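Local coordinates for germination protein (Bacillus megaterium, PDB 6O59), which serves as the A subunit of the spore germinant receptor GerK3, probably helping to sense germinants, and is represented here by its N-terminal domain, at residues S11-L16 against L111-G116. Residues are numbered along the deposited sequence; the frame is centred on the assembly and turned at random.
Sequences SENLTL and LLIVDG
Ile113 reaches from its strand toward the flank of the helix that carries Asn13 and Leu14, and its two branches divide the work. Its CB points at the helix but stays behind the contact, since the branches that leave it do the touching. CG2, held anti to the backbone N, goes to Asn13, lying 4.0 Å from Asn13 ND2 and 4.2 Å from Asn13 CB. CG1 merely carries the longer arm onward: with chi2 at -173° the arm is extended, and its end, CD1, comes 4.3 Å from Leu14 CD2, a methyl-to-methyl contact between apolar side chains. A beta-branched residue suits a strand, and here its fork lets one side chain meet two successive residues of a helix.

The two helix residues answer differently. Asn13 points its CB toward the strand, and its side chain runs at a slant to that of Ile113. Its amide meets the methyl only by van der Waals contact; ND2 gives a hydrogen bond to Lys7 O and OD1 is hydrogen-bonded as well, which helps explain how an amide can be buried beside isoleucine. Leu14 sets off less directly, but its end comes nearer the strand, and the side chain also touches Val45 on the adjacent strand 40-47 and Ile29 on the edge strand 27-34, as befits a flexible apolar side chain.

The interface is small, 123 Å² in all, and wholly buried. Strand alternation sends Ile113 to this side, while Val114 points away from the helix. Backbone hydrogen bonds of Ile113 with Ala43 and Leu112 with Leu121 join strand 110-114 to 40-47 and 120-124; it is the third of the sheet's five strands. The whole is a helix packed on one face of a five-stranded antiparallel sheet in an alpha-beta subdomain, whose strand order 1-2-4-5-3 recurs in the second sheet of this germinant-receptor domain.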
loop_
_atom_site.group_PDB
_atom_site.type_symbol
_atom_site.label_atom_id
_atom_site.label_comp_id
_atom_site.label_asym_id
_atom_site.label_seq_id
_atom_site.Cartn_x
_atom_site.Cartn_y
_atom_site.Cartn_z
ATOM N N SER A 11 -4.724 6.694 18.098
ATOM C CA SER A 11 -4.688 7.889 17.255
ATOM C C SER A 11 -3.258 8.220 16.853
ATOM O O SER A 11 -2.999 8.512 15.682
ATOM C CB SER A 11 -5.298 9.072 18.005
ATOM O OG SER A 11 -4.628 9.326 19.231
ATOM N N GLU A 12 -2.332 8.143 17.836
ATOM C CA GLU A 12 -0.909 8.418 17.682
ATOM C C GLU A 12 -0.248 7.372 16.789
ATOM O O GLU A 12 0.585 7.722 15.948
ATOM C CB GLU A 12 -0.214 8.491 19.048
ATOM C CG GLU A 12 -0.599 9.723 19.855
ATOM C CD GLU A 12 0.254 10.063 21.064
ATOM O OE1 GLU A 12 0.607 11.255 21.211
ATOM O OE2 GLU A 12 0.555 9.152 21.872
ATOM N N ASN A 13 -0.644 6.092 16.943
ATOM C CA ASN A 13 -0.089 4.998 16.150
ATOM C C ASN A 13 -0.560 5.086 14.725
ATOM O O ASN A 13 0.224 4.823 13.814
ATOM C CB ASN A 13 -0.451 3.653 16.750
ATOM C CG ASN A 13 0.329 3.353 17.999
ATOM O OD1 ASN A 13 1.553 3.536 18.064
ATOM N ND2 ASN A 13 -0.364 2.895 19.026
ATOM N N LEU A 14 -1.819 5.500 14.521
ATOM C CA LEU A 14 -2.381 5.619 13.179
ATOM C C LEU A 14 -1.769 6.815 12.449
ATOM O O LEU A 14 -1.348 6.659 11.306
ATOM C CB LEU A 14 -3.928 5.690 13.200
ATOM C CG LEU A 14 -4.663 4.453 13.759
ATOM C CD1 LEU A 14 -6.152 4.626 13.681
ATOM C CD2 LEU A 14 -4.255 3.147 13.044
ATOM N N THR A 15 -1.639 7.971 13.119
ATOM C CA THR A 15 -1.033 9.146 12.486
ATOM C C THR A 15 0.388 8.836 12.011
ATOM O O THR A 15 0.732 9.199 10.884
ATOM C CB THR A 15 -1.039 10.356 13.416
ATOM O OG1 THR A 15 -0.621 9.920 14.694
ATOM C CG2 THR A 15 -2.408 11.006 13.521
ATOM N N LEU A 16 1.174 8.095 12.846
ATOM C CA LEU A 16 2.556 7.696 12.583
ATOM C C LEU A 16 2.659 6.684 11.442
ATOM O O LEU A 16 3.617 6.774 10.677
ATOM C CB LEU A 16 3.245 7.167 13.854
ATOM C CG LEU A 16 3.774 8.259 14.835
ATOM C CD1 LEU A 16 4.038 7.689 16.191
ATOM C CD2 LEU A 16 5.041 8.930 14.325
ATOM N N LEU A 111 -2.632 -5.896 10.916
ATOM C CA LEU A 111 -2.316 -5.372 12.230
ATOM C C LEU A 111 -3.587 -5.117 12.993
ATOM O O LEU A 111 -4.578 -4.663 12.416
ATOM C CB LEU A 111 -1.476 -4.072 12.167
ATOM C CG LEU A 111 -0.225 -4.032 11.275
ATOM C CD1 LEU A 111 0.383 -2.666 11.292
ATOM C CD2 LEU A 111 0.802 -5.053 11.683
ATOM N N LEU A 112 -3.565 -5.422 14.289
ATOM C CA LEU A 112 -4.670 -5.110 15.177
ATOM C C LEU A 112 -4.123 -4.168 16.263
ATOM O O LEU A 112 -3.232 -4.538 17.029
ATOM C CB LEU A 112 -5.349 -6.364 15.758
ATOM C CG LEU A 112 -6.373 -6.091 16.870
ATOM C CD1 LEU A 112 -7.602 -5.394 16.344
ATOM C CD2 LEU A 112 -6.742 -7.348 17.592
ATOM N N ILE A 113 -4.610 -2.923 16.256
ATOM C CA ILE A 113 -4.177 -1.882 17.183
ATOM C C ILE A 113 -5.356 -1.511 18.103
ATOM O O ILE A 113 -6.462 -1.279 17.617
ATOM C CB ILE A 113 -3.599 -0.665 16.400
ATOM C CG1 ILE A 113 -2.637 -1.140 15.260
ATOM C CG2 ILE A 113 -2.929 0.352 17.359
ATOM C CD1 ILE A 113 -1.856 -0.077 14.510
ATOM N N VAL A 114 -5.117 -1.494 19.431
ATOM C CA VAL A 114 -6.133 -1.195 20.442
ATOM C C VAL A 114 -5.745 0.110 21.202
ATOM O O VAL A 114 -4.570 0.332 21.514
ATOM C CB VAL A 114 -6.371 -2.416 21.377
ATOM C CG1 VAL A 114 -7.465 -2.134 22.408
ATOM C CG2 VAL A 114 -6.721 -3.676 20.569
ATOM N N ASP A 115 -6.776 0.952 21.476
ATOM C CA ASP A 115 -6.809 2.299 22.060
ATOM C C ASP A 115 -5.641 2.683 22.936
ATOM O O ASP A 115 -5.161 3.808 22.780
ATOM C CB ASP A 115 -8.094 2.558 22.855
ATOM C CG ASP A 115 -8.539 4.025 22.930
ATOM O OD1 ASP A 115 -7.741 4.923 22.524
ATOM O OD2 ASP A 115 -9.691 4.278 23.385
ATOM N N GLY A 116 -5.233 1.823 23.868
ATOM C CA GLY A 116 -4.126 2.165 24.754
ATOM C C GLY A 116 -3.205 1.028 25.126
ATOM O O GLY A 116 -2.685 1.024 26.247
#